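Local coordinates for protein leucine aminopeptidase (Parabacteroides distasonis, PDB 3TC8) that binds zinc and probably acts as a metal-dependent aminopeptidase of the M28 family, although a related glutaminyl cyclase activity is also possible, at residues K59-K64 against I138-G143; Y28-N33 against A55-R60; F209-Q214 against M225-A230; A277-W280 against K284-M287. All coordinates share one frame; numbering follows the deposited sequence.

Contact 1 of 4, residues K59-K64 against I138-G143; sequences KRFGAK and IARQIG
The carbonyl oxygen of Phe61 is met by two groups, a bridging water and the CA of Gly143 in the last turns of helix 125-144. The water donates to Phe61 O over 2.8 Å and also to Gly143 O at 2.9 Å, linking the two backbones. Gly143 CA comes within 3.2 Å of Phe61 O in a CA-H...O contact bent to 127° at the hydrogen. A CB built on Gly143 would run into Phe61 O, so the close approach depends on the absence of a side chain there. Phe61 does the rest of the work through its ring. CG lies anti to the carbonyl carbon (chi1 -56°), which swings the ring against the helix backbone: Arg140 CA sits 3.7 Å above the ring plane, over its centre, and Arg140 CB makes a CH-pi contact at 3.9 Å from the ring centroid. Ala139 CB meets the ring obliquely, 3.6 Å from Phe61 CD2. The turn that presents Phe61 is a Schellman motif closing helix 45-60, with Gly62 at positive phi (102°), Gly62 N bonded back to Lys59 O and Ala63 N probably to Leu58 O. Of the Arg140 side chain, CB and CG touch the ring; the chain then bends at chi3 and NE forms a salt bridge with Glu137. Phe89 of strand 79-89 touches both Phe61 and Ala139.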
loop_
_atom_site.group_PDB
_atom_site.type_symbol
_atom_site.label_atom_id
_atom_site.label_comp_id
_atom_site.label_asym_id
_atom_site.label_seq_id
_atom_site.Cartn_x
_atom_site.Cartn_y
_atom_site.Cartn_z
ATOM N N LYS A 59 -12.308 6.793 -10.494
ATOM C CA LYS A 59 -13.009 7.119 -11.697
ATOM C C LYS A 59 -13.100 8.629 -11.902
ATOM O O LYS A 59 -12.979 9.121 -13.023
ATOM C CB LYS A 59 -14.380 6.471 -11.627
ATOM C CG LYS A 59 -15.121 6.546 -12.929
ATOM C CD LYS A 59 -16.307 5.611 -12.994
ATOM C CE LYS A 59 -17.211 5.765 -14.245
ATOM N NZ LYS A 59 -18.175 4.623 -14.400
ATOM N N ARG A 60 -13.313 9.365 -10.809
ATOM C CA ARG A 60 -13.423 10.821 -10.940
ATOM C C ARG A 60 -12.118 11.427 -11.423
ATOM O O ARG A 60 -12.138 12.423 -12.153
ATOM C CB ARG A 60 -13.785 11.416 -9.577
ATOM C CG ARG A 60 -13.455 12.874 -9.362
ATOM C CD ARG A 60 -13.840 13.281 -7.934
ATOM N NE ARG A 60 -15.268 12.996 -7.640
ATOM C CZ ARG A 60 -15.712 12.217 -6.662
ATOM N NH1 ARG A 60 -14.900 11.687 -5.771
ATOM N NH2 ARG A 60 -17.002 11.993 -6.571
ATOM N N PHE A 61 -10.986 10.836 -11.111
ATOM C CA PHE A 61 -9.705 11.321 -11.597
ATOM C C PHE A 61 -9.498 11.058 -13.081
ATOM O O PHE A 61 -8.544 11.550 -13.661
ATOM C CB PHE A 61 -8.557 10.666 -10.827
ATOM C CG PHE A 61 -8.602 10.823 -9.334
ATOM C CD1 PHE A 61 -9.242 11.892 -8.689
ATOM C CD2 PHE A 61 -8.047 9.846 -8.528
ATOM C CE1 PHE A 61 -9.237 11.985 -7.303
ATOM C CE2 PHE A 61 -8.034 9.949 -7.156
ATOM C CZ PHE A 61 -8.648 11.006 -6.546
ATOM N N GLY A 62 -10.321 10.205 -13.681
ATOM C CA GLY A 62 -10.196 9.851 -15.080
ATOM C C GLY A 62 -9.558 8.508 -15.342
ATOM O O GLY A 62 -9.310 8.170 -16.483
ATOM N N ALA A 63 -9.356 7.703 -14.304
ATOM C CA ALA A 63 -8.820 6.362 -14.481
ATOM C C ALA A 63 -9.854 5.457 -15.118
ATOM O O ALA A 63 -11.061 5.567 -14.852
ATOM C CB ALA A 63 -8.370 5.797 -13.160
ATOM N N LYS A 64 -9.368 4.480 -15.865
ATOM C CA LYS A 64 -10.144 3.337 -16.279
ATOM C C LYS A 64 -10.136 2.341 -15.115
ATOM O O LYS A 64 -9.046 1.879 -14.738
ATOM C CB LYS A 64 -9.550 2.685 -17.524
ATOM C CG LYS A 64 -10.348 1.534 -18.020
ATOM C CD LYS A 64 -9.749 0.917 -19.268
ATOM C CE LYS A 64 -10.492 -0.328 -19.736
ATOM N NZ LYS A 64 -11.917 -0.056 -20.082
ATOM N N ILE A 138 -1.789 11.004 -5.294
ATOM C CA ILE A 138 -0.951 10.831 -6.481
ATOM C C ILE A 138 -1.821 10.692 -7.722
ATOM O O ILE A 138 -1.616 11.349 -8.736
ATOM C CB ILE A 138 0.013 9.652 -6.292
ATOM C CG1 ILE A 138 1.119 10.020 -5.308
ATOM C CG2 ILE A 138 0.602 9.165 -7.643
ATOM C CD1 ILE A 138 1.816 8.860 -4.693
ATOM N N ALA A 139 -2.867 9.854 -7.631
ATOM C CA ALA A 139 -3.748 9.626 -8.736
ATOM C C ALA A 139 -4.531 10.900 -9.102
ATOM O O ALA A 139 -4.785 11.175 -10.281
ATOM C CB ALA A 139 -4.715 8.462 -8.378
ATOM N N ARG A 140 -4.907 11.693 -8.094
ATOM C CA ARG A 140 -5.556 12.949 -8.349
ATOM C C ARG A 140 -4.687 13.867 -9.189
ATOM O O ARG A 140 -5.115 14.508 -10.153
ATOM C CB ARG A 140 -5.954 13.641 -7.038
ATOM C CG ARG A 140 -6.842 14.854 -7.243
ATOM C CD ARG A 140 -7.338 15.466 -5.939
ATOM N NE ARG A 140 -6.268 16.148 -5.207
ATOM C CZ ARG A 140 -6.053 17.443 -5.211
ATOM N NH1 ARG A 140 -6.849 18.308 -5.840
ATOM N NH2 ARG A 140 -5.032 17.887 -4.545
ATOM N N GLN A 141 -3.394 13.906 -8.869
ATOM C CA GLN A 141 -2.446 14.699 -9.634
ATOM C C GLN A 141 -2.227 14.142 -11.041
ATOM O O GLN A 141 -2.181 14.906 -12.010
ATOM C CB GLN A 141 -1.134 14.793 -8.909
ATOM C CG GLN A 141 -1.199 15.540 -7.560
ATOM C CD GLN A 141 -1.741 16.921 -7.647
ATOM O OE1 GLN A 141 -1.494 17.641 -8.642
ATOM N NE2 GLN A 141 -2.497 17.341 -6.627
ATOM N N ILE A 142 -2.147 12.832 -11.183
ATOM C CA ILE A 142 -1.992 12.222 -12.485
ATOM C C ILE A 142 -3.184 12.550 -13.371
ATOM O O ILE A 142 -3.033 12.853 -14.554
ATOM C CB ILE A 142 -1.802 10.674 -12.366
ATOM C CG1 ILE A 142 -0.480 10.351 -11.700
ATOM C CG2 ILE A 142 -1.956 9.988 -13.721
ATOM C CD1 ILE A 142 -0.401 8.919 -11.181
ATOM N N GLY A 143 -4.400 12.504 -12.812
ATOM C CA GLY A 143 -5.561 12.813 -13.587
ATOM C C GLY A 143 -5.540 14.238 -14.147
ATOM O O GLY A 143 -6.099 14.506 -15.188
HETATM O O HOH W 1 -7.814 12.454 -16.183
#

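Contact 2 of 4, residues Y28-N33 against A55-R60; sequences YAYVAN and ASELKR
Tyr30 and Glu57 reach toward each other from two helices whose nearest CA atoms, those of the same two residues, are still 9.9 Å apart. The tight part is their meeting point: Tyr30 OH donates to Glu57 OE1 over 2.9 Å, approaching on the anti side and 25° out of the carboxylate plane. Glu57 OE1 lies at the edge of the phenol ring, near its plane, and is also 3.4 Å from Tyr30 CE1; ring and carboxylate are turned 64° against each other. Glu57 attains this position with CG anti to the backbone N and a bend at chi2 (74°) that carries the carboxylate across the gap. The outer side is looser. Glu57 OE2 lies toward Arg60 NH1 of the same helix, but the modelled pair is too short and both side chains have alternate conformers, so its detail is doubtful; a nearby arginine may still favour the charged form of the carboxylate. Arg60 is exposed, and its side chain comes no nearer than 6.3 Å to residues 28-33. A phenylalanine in place of Tyr30 would probably leave Glu57 OE1 without its hydroxyl donor, and so remove the one hydrogen bond between these segments. Helices 24-36 and 45-60 are thereby joined beside helix 125-144, whose Leu136 touches both Tyr30 and Glu57, while Leu58 turns to Val65 of strand 64-73.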
loop_
_atom_site.group_PDB
_atom_site.type_symbol
_atom_site.label_atom_id
_atom_site.label_comp_id
_atom_site.label_asym_id
_atom_site.label_seq_id
_atom_site.Cartn_x
_atom_site.Cartn_y
_atom_site.Cartn_z
ATOM N N TYR A 28 -4.040 13.316 3.703
ATOM C CA TYR A 28 -4.487 13.064 5.063
ATOM C C TYR A 28 -6.001 12.869 5.123
ATOM O O TYR A 28 -6.506 11.941 5.753
ATOM C CB TYR A 28 -4.054 14.235 5.944
ATOM C CG TYR A 28 -4.414 14.093 7.395
ATOM C CD1 TYR A 28 -5.687 14.355 7.870
ATOM C CD2 TYR A 28 -3.445 13.690 8.301
ATOM C CE1 TYR A 28 -5.957 14.199 9.255
ATOM C CE2 TYR A 28 -3.709 13.532 9.661
ATOM C CZ TYR A 28 -4.953 13.775 10.113
ATOM O OH TYR A 28 -5.233 13.617 11.478
ATOM N N ALA A 29 -6.733 13.720 4.417
ATOM C CA ALA A 29 -8.177 13.610 4.396
ATOM C C ALA A 29 -8.611 12.313 3.731
ATOM O O ALA A 29 -9.643 11.745 4.138
ATOM C CB ALA A 29 -8.801 14.816 3.703
ATOM N N TYR A 30 -7.904 11.846 2.692
ATOM C CA TYR A 30 -8.224 10.526 2.116
ATOM C C TYR A 30 -8.016 9.404 3.116
ATOM O O TYR A 30 -8.759 8.413 3.107
ATOM C CB TYR A 30 -7.442 10.277 0.828
ATOM C CG TYR A 30 -7.880 11.025 -0.393
ATOM C CD1 TYR A 30 -9.213 11.034 -0.771
ATOM C CD2 TYR A 30 -6.987 11.686 -1.194
ATOM C CE1 TYR A 30 -9.632 11.695 -1.933
ATOM C CE2 TYR A 30 -7.390 12.332 -2.342
ATOM C CZ TYR A 30 -8.727 12.334 -2.701
ATOM O OH TYR A 30 -9.094 12.992 -3.857
ATOM N N VAL A 31 -6.973 9.477 3.945
ATOM C CA VAL A 31 -6.805 8.515 5.018
ATOM C C VAL A 31 -7.995 8.572 5.956
ATOM O O VAL A 31 -8.581 7.535 6.315
ATOM C CB VAL A 31 -5.452 8.695 5.774
ATOM C CG1 VAL A 31 -5.281 7.623 6.835
ATOM C CG2 VAL A 31 -4.250 8.691 4.833
ATOM N N ALA A 32 -8.319 9.779 6.405
ATOM C CA ALA A 32 -9.427 9.960 7.339
ATOM C C ALA A 32 -10.741 9.409 6.754
ATOM O O ALA A 32 -11.553 8.817 7.471
ATOM C CB ALA A 32 -9.578 11.466 7.658
ATOM N N ASN A 33 -10.953 9.608 5.460
ATOM C CA ASN A 33 -12.193 9.160 4.833
ATOM C C ASN A 33 -12.298 7.637 4.849
ATOM O O ASN A 33 -13.383 7.112 5.055
ATOM C CB ASN A 33 -12.322 9.659 3.397
ATOM C CG ASN A 33 -12.606 11.154 3.314
ATOM O OD1 ASN A 33 -12.926 11.809 4.312
ATOM N ND2 ASN A 33 -12.449 11.712 2.113
ATOM N N ALA A 55 -13.256 3.154 -5.524
ATOM C CA ALA A 55 -13.491 2.993 -6.949
ATOM C C ALA A 55 -13.992 4.289 -7.584
ATOM O O ALA A 55 -13.581 4.681 -8.679
ATOM C CB ALA A 55 -14.441 1.855 -7.233
ATOM N N SER A 56 -14.947 4.942 -6.919
ATOM C CA SER A 56 -15.495 6.187 -7.446
ATOM C C SER A 56 -14.484 7.324 -7.462
ATOM O O SER A 56 -14.543 8.171 -8.363
ATOM C CB SER A 56 -16.820 6.560 -6.774
ATOM O OG SER A 56 -16.636 6.930 -5.473
ATOM N N GLU A 57 -13.594 7.353 -6.494
ATOM C CA GLU A 57 -12.622 8.371 -6.443
ATOM C C GLU A 57 -11.624 8.209 -7.668
ATOM O O GLU A 57 -11.348 9.154 -8.410
ATOM C CB GLU A 57 -12.014 8.351 -5.022
ATOM C CG GLU A 57 -11.316 9.617 -4.723
ATOM C CD GLU A 57 -12.250 10.840 -4.444
ATOM O OE1 GLU A 57 -11.741 11.988 -4.526
ATOM O OE2 GLU A 57 -13.476 10.665 -4.161
ATOM N N LEU A 58 -11.178 6.960 -7.933
ATOM C CA LEU A 58 -10.309 6.743 -9.088
ATOM C C LEU A 58 -11.026 7.100 -10.394
ATOM O O LEU A 58 -10.437 7.670 -11.302
ATOM C CB LEU A 58 -9.792 5.295 -9.121
ATOM C CG LEU A 58 -8.810 4.922 -8.024
ATOM C CD1 LEU A 58 -8.588 3.402 -8.115
ATOM C CD2 LEU A 58 -7.506 5.689 -8.100
ATOM N N LYS A 59 -12.308 6.793 -10.494
ATOM C CA LYS A 59 -13.009 7.119 -11.697
ATOM C C LYS A 59 -13.100 8.629 -11.902
ATOM O O LYS A 59 -12.979 9.121 -13.023
ATOM C CB LYS A 59 -14.380 6.471 -11.627
ATOM C CG LYS A 59 -15.121 6.546 -12.929
ATOM C CD LYS A 59 -16.307 5.611 -12.994
ATOM C CE LYS A 59 -17.211 5.765 -14.245
ATOM N NZ LYS A 59 -18.175 4.623 -14.400
ATOM N N ARG A 60 -13.313 9.365 -10.809
ATOM C CA ARG A 60 -13.423 10.821 -10.940
ATOM C C ARG A 60 -12.118 11.427 -11.423
ATOM O O ARG A 60 -12.138 12.423 -12.153
ATOM C CB ARG A 60 -13.785 11.416 -9.577
ATOM C CG ARG A 60 -13.455 12.874 -9.362
ATOM C CD ARG A 60 -13.840 13.281 -7.934
ATOM N NE ARG A 60 -15.268 12.996 -7.640
ATOM C CZ ARG A 60 -15.712 12.217 -6.662
ATOM N NH1 ARG A 60 -14.900 11.687 -5.771
ATOM N NH2 ARG A 60 -17.002 11.993 -6.571
#

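Contact 3 of 4, residues F209-Q214 against M225-A230; sequences FFKEQQ and MVWSAA
Trp227 sends its indole from helix 213-233 to the backbone of strand 209-211, with chi1 at -95°, away from the usual staggered positions. Its CB lies 4.1 Å from Lys211 CE, and CG and CD1 continue beneath the same lysine chain, CD1 being 3.7 Å from Lys211 CE. At NE1 the ring edge meets the strand: NE1 donates to Phe209 O at 3.3 Å, a weak bond with an angle of 134°, and gives a second weak bond to Ile240 O. CZ2, farther along, touches Phe210 O at 3.3 Å and Phe209 CB at 3.9 Å, and CH2 ends near Phe210 O. Over one face, Lys211 CG makes a CH-pi contact with the five-membered ring, nearly on the normal through its centroid. The extended lysine slides past the indole in the opposite direction, and its NZ reaches Asn241 and Glu224. With alanine at Trp227, Lys211 would probably lose the ring under its CG and CE, and a gap is likely to open between helix and strand. The N-to-C directions of strand 209-211 and of the helix segment 225-230 make an angle of 136°, with Phe239 of strand 239-240 edge-to-face with both Phe209 and Trp227, and Ile263 of strand 262-266 against the indole.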
loop_
_atom_site.group_PDB
_atom_site.type_symbol
_atom_site.label_atom_id
_atom_site.label_comp_id
_atom_site.label_asym_id
_atom_site.label_seq_id
_atom_site.Cartn_x
_atom_site.Cartn_y
_atom_site.Cartn_z
ATOM N N PHE A 209 11.929 4.973 6.361
ATOM C CA PHE A 209 11.885 4.044 5.258
ATOM C C PHE A 209 13.307 3.609 4.924
ATOM O O PHE A 209 14.120 4.408 4.432
ATOM C CB PHE A 209 11.248 4.680 4.011
ATOM C CG PHE A 209 9.949 5.414 4.286
ATOM C CD1 PHE A 209 8.926 4.861 5.028
ATOM C CD2 PHE A 209 9.746 6.689 3.757
ATOM C CE1 PHE A 209 7.741 5.527 5.254
ATOM C CE2 PHE A 209 8.550 7.353 3.969
ATOM C CZ PHE A 209 7.558 6.798 4.718
ATOM N N PHE A 210 13.632 2.346 5.239
ATOM C CA PHE A 210 14.927 1.783 4.914
ATOM C C PHE A 210 14.821 1.045 3.582
ATOM O O PHE A 210 13.746 0.783 3.042
ATOM C CB PHE A 210 15.355 0.821 6.042
ATOM C CG PHE A 210 15.825 1.486 7.302
ATOM C CD1 PHE A 210 14.937 2.053 8.205
ATOM C CD2 PHE A 210 17.166 1.548 7.562
ATOM C CE1 PHE A 210 15.383 2.645 9.346
ATOM C CE2 PHE A 210 17.623 2.171 8.728
ATOM C CZ PHE A 210 16.736 2.694 9.607
ATOM N N LYS A 211 15.992 0.724 3.029
ATOM C CA LYS A 211 16.024 -0.009 1.762
ATOM C C LYS A 211 15.733 -1.493 2.075
ATOM O O LYS A 211 16.573 -2.204 2.670
ATOM C CB LYS A 211 17.372 0.178 1.080
ATOM C CG LYS A 211 17.689 1.624 0.781
ATOM C CD LYS A 211 19.026 1.765 0.115
ATOM C CE LYS A 211 19.462 3.164 -0.052
ATOM N NZ LYS A 211 20.845 3.199 -0.667
ATOM N N GLU A 212 14.527 -1.936 1.739
ATOM C CA GLU A 212 14.076 -3.252 2.180
ATOM C C GLU A 212 14.750 -4.359 1.363
ATOM O O GLU A 212 15.029 -4.192 0.192
ATOM C CB GLU A 212 12.537 -3.218 2.106
ATOM C CG GLU A 212 11.821 -4.452 2.601
ATOM C CD GLU A 212 11.781 -5.609 1.631
ATOM O OE1 GLU A 212 11.624 -5.346 0.418
ATOM O OE2 GLU A 212 11.902 -6.786 2.094
ATOM N N GLN A 213 14.988 -5.498 1.995
ATOM C CA GLN A 213 15.856 -6.520 1.366
ATOM C C GLN A 213 15.285 -7.137 0.111
ATOM O O GLN A 213 16.001 -7.272 -0.875
ATOM C CB GLN A 213 16.197 -7.639 2.349
ATOM C CG GLN A 213 17.177 -7.227 3.381
ATOM C CD GLN A 213 18.502 -6.842 2.822
ATOM O OE1 GLN A 213 19.012 -7.495 1.924
ATOM N NE2 GLN A 213 19.002 -5.682 3.260
ATOM N N GLN A 214 13.980 -7.481 0.104
ATOM C CA GLN A 214 13.426 -8.094 -1.096
ATOM C C GLN A 214 13.413 -7.100 -2.268
ATOM O O GLN A 214 13.661 -7.458 -3.419
ATOM C CB GLN A 214 12.020 -8.622 -0.866
ATOM C CG GLN A 214 11.957 -9.673 0.236
ATOM C CD GLN A 214 10.657 -10.448 0.182
ATOM O OE1 GLN A 214 10.544 -11.430 -0.567
ATOM N NE2 GLN A 214 9.665 -10.029 0.947
HETATM N N MSE A 225 16.964 4.765 -7.340
HETATM C CA MSE A 225 16.327 5.899 -7.983
HETATM C C MSE A 225 15.395 6.631 -7.022
HETATM O O MSE A 225 15.421 7.862 -6.939
HETATM C CB MSE A 225 15.523 5.396 -9.164
HETATM C CG MSE A 225 14.588 6.415 -9.851
HETATM SE SE MSE A 225 13.643 5.786 -11.365
HETATM C CE MSE A 225 12.595 4.408 -10.514
ATOM N N VAL A 226 14.579 5.885 -6.284
ATOM C CA VAL A 226 13.653 6.479 -5.346
ATOM C C VAL A 226 14.365 7.153 -4.172
ATOM O O VAL A 226 14.046 8.288 -3.818
ATOM C CB VAL A 226 12.594 5.411 -4.865
ATOM C CG1 VAL A 226 11.740 5.953 -3.720
ATOM C CG2 VAL A 226 11.757 4.984 -6.046
ATOM N N TRP A 227 15.354 6.469 -3.568
ATOM C CA TRP A 227 16.021 7.028 -2.433
ATOM C C TRP A 227 16.850 8.254 -2.839
ATOM O O TRP A 227 16.959 9.210 -2.059
ATOM C CB TRP A 227 16.904 5.959 -1.714
ATOM C CG TRP A 227 16.208 5.270 -0.546
ATOM C CD1 TRP A 227 16.597 5.368 0.735
ATOM C CD2 TRP A 227 14.968 4.517 -0.537
ATOM N NE1 TRP A 227 15.711 4.705 1.553
ATOM C CE2 TRP A 227 14.719 4.160 0.788
ATOM C CE3 TRP A 227 14.112 4.076 -1.516
ATOM C CZ2 TRP A 227 13.586 3.441 1.177
ATOM C CZ3 TRP A 227 12.968 3.374 -1.141
ATOM C CH2 TRP A 227 12.738 3.043 0.186
ATOM N N SER A 228 17.432 8.246 -4.028
ATOM C CA SER A 228 18.175 9.406 -4.507
ATOM C C SER A 228 17.254 10.580 -4.780
ATOM O O SER A 228 17.585 11.717 -4.447
ATOM C CB SER A 228 18.935 9.035 -5.778
ATOM O OG SER A 228 20.051 8.201 -5.467
ATOM N N ALA A 229 16.105 10.337 -5.390
ATOM C CA ALA A 229 15.116 11.406 -5.582
ATOM C C ALA A 229 14.701 12.009 -4.250
ATOM O O ALA A 229 14.599 13.224 -4.117
ATOM C CB ALA A 229 13.897 10.917 -6.388
ATOM N N ALA A 230 14.433 11.156 -3.265
ATOM C CA ALA A 230 14.032 11.649 -1.956
ATOM C C ALA A 230 15.130 12.571 -1.387
ATOM O O ALA A 230 14.846 13.620 -0.824
ATOM C CB ALA A 230 13.800 10.465 -0.999
#

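Contact 4 of 4, residues A277-W280 against K284-M287; sequences ASYW and KDNM. With EDO (1,2-ethanediol), chain D.
Asp285 CA and Lys284 O approach the Tyr279 ring obliquely, while Ala277 CB lies over one of its faces, 3.5 Å above the plane and offset toward the rim. The Asp285 carboxylate crosses beside the ring with the two planes 38° apart, and Asp285 OD1 is 4.0 Å from Tyr279 CE1. Nearer the backbone, Tyr279 CB packs 3.6 Å from Lys284 O and 3.8 Å from Lys284 CB; with CG between the backbone N and the carbonyl carbon (chi1 53°), the ring is directed past Lys284 along Asp285. On the next residue, O2 of a 1,2-ethanediol, probably from the crystallisation liquor, lies in the plane at the edge of the Trp280 ring: NE1 donates to it over 2.8 Å in a nearly straight bond (169°). A type I turn from Ala277 to Trp280 and an inverse gamma turn centred on Asp285 shape this loop between strand 262-266 and helix 292-308, on either side of the zinc ligand His281. Asp285 belongs to the second shell of the metal site, its side chain about 6 Å from the zinc ion: OD2 accepts from the backbone N of Asp127, another zinc ligand, and OD1 from that of Asp126. Tyr279 OH is hydrogen-bonded to Asp126 OD2.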
loop_
_atom_site.group_PDB
_atom_site.type_symbol
_atom_site.label_atom_id
_atom_site.label_comp_id
_atom_site.label_asym_id
_atom_site.label_seq_id
_atom_site.Cartn_x
_atom_site.Cartn_y
_atom_site.Cartn_z
ATOM N N ALA A 277 6.368 -0.131 13.456
ATOM C CA ALA A 277 5.964 0.906 14.370
ATOM C C ALA A 277 5.361 0.276 15.617
ATOM O O ALA A 277 4.775 -0.816 15.594
ATOM C CB ALA A 277 4.933 1.792 13.721
ATOM N N SER A 278 5.487 0.974 16.719
ATOM C CA SER A 278 5.024 0.506 18.025
ATOM C C SER A 278 3.567 0.072 18.046
ATOM O O SER A 278 3.184 -0.842 18.781
ATOM C CB SER A 278 5.271 1.576 19.088
ATOM O OG SER A 278 4.510 2.732 18.828
ATOM N N TYR A 279 2.746 0.754 17.241
ATOM C CA TYR A 279 1.323 0.543 17.193
ATOM C C TYR A 279 0.881 -0.483 16.166
ATOM O O TYR A 279 -0.330 -0.723 16.027
ATOM C CB TYR A 279 0.624 1.904 16.974
ATOM C CG TYR A 279 1.166 2.654 15.777
ATOM C CD1 TYR A 279 0.767 2.331 14.488
ATOM C CD2 TYR A 279 2.053 3.699 15.952
ATOM C CE1 TYR A 279 1.268 3.021 13.383
ATOM C CE2 TYR A 279 2.585 4.362 14.861
ATOM C CZ TYR A 279 2.193 4.027 13.589
ATOM O OH TYR A 279 2.727 4.765 12.551
ATOM N N TRP A 280 1.802 -1.092 15.448
ATOM C CA TRP A 280 1.475 -2.076 14.424
ATOM C C TRP A 280 0.670 -3.258 15.005
ATOM O O TRP A 280 1.057 -3.846 16.016
ATOM C CB TRP A 280 2.759 -2.604 13.803
ATOM C CG TRP A 280 2.607 -3.733 12.858
ATOM C CD1 TRP A 280 2.118 -3.692 11.593
ATOM C CD2 TRP A 280 2.972 -5.087 13.085
ATOM N NE1 TRP A 280 2.199 -4.897 11.007
ATOM C CE2 TRP A 280 2.696 -5.792 11.912
ATOM C CE3 TRP A 280 3.512 -5.784 14.178
ATOM C CZ2 TRP A 280 2.978 -7.173 11.776
ATOM C CZ3 TRP A 280 3.783 -7.128 14.048
ATOM C CH2 TRP A 280 3.532 -7.789 12.869
ATOM N N LYS A 284 -3.974 0.924 18.634
ATOM C CA LYS A 284 -3.453 2.265 18.415
ATOM C C LYS A 284 -3.025 2.570 16.986
ATOM O O LYS A 284 -2.558 3.674 16.732
ATOM C CB LYS A 284 -2.300 2.523 19.371
ATOM C CG LYS A 284 -2.766 2.769 20.777
ATOM C CD LYS A 284 -1.651 3.186 21.691
ATOM C CE LYS A 284 -2.102 3.517 23.107
ATOM N NZ LYS A 284 -0.911 3.587 24.033
ATOM N N ASP A 285 -3.298 1.677 16.030
ATOM C CA ASP A 285 -3.142 2.026 14.613
ATOM C C ASP A 285 -4.393 2.801 14.142
ATOM O O ASP A 285 -5.241 2.309 13.379
ATOM C CB ASP A 285 -2.865 0.810 13.742
ATOM C CG ASP A 285 -2.560 1.206 12.305
ATOM O OD1 ASP A 285 -2.426 2.420 12.040
ATOM O OD2 ASP A 285 -2.539 0.321 11.440
ATOM N N ASN A 286 -4.404 4.047 14.583
ATOM C CA ASN A 286 -5.530 4.927 14.409
ATOM C C ASN A 286 -5.044 6.297 13.872
ATOM O O ASN A 286 -3.866 6.485 13.561
ATOM C CB ASN A 286 -6.360 5.027 15.713
ATOM C CG ASN A 286 -5.607 5.627 16.822
ATOM O OD1 ASN A 286 -4.677 6.392 16.625
ATOM N ND2 ASN A 286 -5.975 5.271 18.047
HETATM N N MSE A 287 -5.944 7.245 13.752
HETATM C CA MSE A 287 -5.606 8.492 13.094
HETATM C C MSE A 287 -4.579 9.311 13.849
HETATM O O MSE A 287 -3.925 10.167 13.245
HETATM C CB MSE A 287 -6.840 9.349 12.833
HETATM C CG MSE A 287 -7.780 8.863 11.720
HETATM SE SE MSE A 287 -6.906 8.764 9.999
HETATM C CE MSE A 287 -6.296 10.565 9.806
HETATM C C1 EDO D . 3.340 -5.057 7.060
HETATM O O1 EDO D . 2.711 -5.999 6.194
HETATM C C2 EDO D . 2.307 -4.352 7.925
HETATM O O2 EDO D . 1.232 -5.231 8.390
#

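How the contacts relate
Contacts 1 and 2 adjoin on helix 45-60 and share Lys59 and Arg60, the Tyr30 hydroxyl packing against Phe61 and Arg140. Contact 2 is buried and polar, a single side-chain bond spanning separated helices; contact 1, partly buried, depends on an aromatic face and a bridging water at helix ends. Contact 3 is also partly buried and uses an aromatic ring, but between a strand and the helix that follows it, with no touch to the others. Contact 4, made of loops, alone adjoins the zinc site, and its carboxylate serves backbone donors there. Met287 connects it to contact 2 by packing against Tyr28, Val31 and Ala32.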